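Local coordinates for protein interacting with Hsp90 1 (Saccharomyces cerevisiae, PDB 4CGU), which takes part in pre-rRNA processing and is required for the interaction of NOP58 with snoRNA, represented here by its C-terminal CS domain, at residues B[131-134]-B[135-138]. Numbering follows the deposited sequence.
Sequences PLPR and DIVV
A type I beta turn runs from Pro-133 to Ile-136, with Arg-134 and Asp-135 at its corners, and reverses the chain between residues 131-134 and 135-138. The turn is open: Pro-133 O lies 3.6 Å from Ile-136 N, and no hydrogen bond joins the two halves. One pair of side chains meets beside the turn and another farther along its two arms. In the first, Pro-133 CG lies 4.2 Å from Ile-136 CD1, a loose apolar contact; both residues also pack on Leu-95 and Arg-87 of the neighbouring strands. In the second, Leu-132 CD1 touches both branches of Val-138, at 3.9 Å from CG2 and 4.0 Å from CG1, the two side chains crossing at about a right angle, and Tyr-115 lies against both. On the same side as the proline ring, Asp-135 has CG between its backbone N and carbonyl carbon (chi1 70°), which folds the carboxylate back so that OD1 reaches 3.4 Å from Pro-133 CB. OD2 forms a salt bridge with Arg-87 of strand 81-87. With no hydrogen bond across the turn, its shape probably depends on these apolar contacts and the Asp-135 salt bridge, which ties this loop after strand 129-131 to the four-stranded sheet of the CS-domain beta-sandwich.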
# COMPACT_ATOMS: atom_id res chain seq x y z
N PRO B 131 8.20 3.10 15.67
CA PRO B 131 7.02 2.28 15.93
C PRO B 131 5.80 3.20 15.87
O PRO B 131 5.90 4.34 16.29
CB PRO B 131 7.24 1.79 17.37
CG PRO B 131 8.71 1.86 17.57
CD PRO B 131 9.17 3.06 16.78
N LEU B 132 4.70 2.72 15.32
CA LEU B 132 3.51 3.55 15.18
C LEU B 132 2.55 3.27 16.32
O LEU B 132 2.47 2.14 16.79
CB LEU B 132 2.84 3.30 13.83
CG LEU B 132 3.73 3.52 12.60
CD1 LEU B 132 2.91 3.35 11.33
CD2 LEU B 132 4.40 4.89 12.63
N PRO B 133 1.82 4.30 16.78
CA PRO B 133 0.85 4.14 17.87
C PRO B 133 -0.12 3.02 17.53
O PRO B 133 -0.53 2.89 16.38
CB PRO B 133 0.12 5.49 17.88
CG PRO B 133 1.07 6.44 17.25
CD PRO B 133 1.80 5.66 16.21
N ARG B 134 -0.48 2.22 18.53
CA ARG B 134 -1.27 1.02 18.29
C ARG B 134 -2.75 1.31 18.07
O ARG B 134 -3.49 0.45 17.59
CB ARG B 134 -1.09 0.03 19.45
CG ARG B 134 -1.48 0.60 20.80
CD ARG B 134 -1.16 -0.36 21.91
NE ARG B 134 0.20 -0.87 21.80
CZ ARG B 134 0.85 -1.51 22.77
NH1 ARG B 134 0.25 -1.71 23.94
NH2 ARG B 134 2.09 -1.93 22.58
N ASP B 135 -3.18 2.52 18.40
CA ASP B 135 -4.59 2.88 18.29
C ASP B 135 -4.94 3.51 16.94
O ASP B 135 -5.99 4.14 16.80
CB ASP B 135 -4.98 3.85 19.41
CG ASP B 135 -4.35 5.22 19.25
OD1 ASP B 135 -3.14 5.30 18.97
OD2 ASP B 135 -5.08 6.23 19.41
N ILE B 136 -4.06 3.34 15.96
CA ILE B 136 -4.27 3.94 14.64
C ILE B 136 -4.36 2.87 13.55
O ILE B 136 -3.53 1.97 13.49
CB ILE B 136 -3.13 4.92 14.29
CG1 ILE B 136 -3.36 6.26 14.98
CG2 ILE B 136 -3.02 5.13 12.80
CD1 ILE B 136 -2.23 7.24 14.77
N VAL B 137 -5.37 2.98 12.68
CA VAL B 137 -5.43 2.12 11.51
C VAL B 137 -4.36 2.55 10.51
O VAL B 137 -4.28 3.71 10.13
CB VAL B 137 -6.85 2.07 10.87
CG1 VAL B 137 -7.87 1.62 11.91
CG2 VAL B 137 -7.25 3.41 10.27
N VAL B 138 -3.51 1.61 10.12
CA VAL B 138 -2.42 1.96 9.21
C VAL B 138 -2.57 1.25 7.87
O VAL B 138 -2.54 0.03 7.80
CB VAL B 138 -1.04 1.63 9.81
CG1 VAL B 138 0.07 1.99 8.82
CG2 VAL B 138 -0.86 2.37 11.13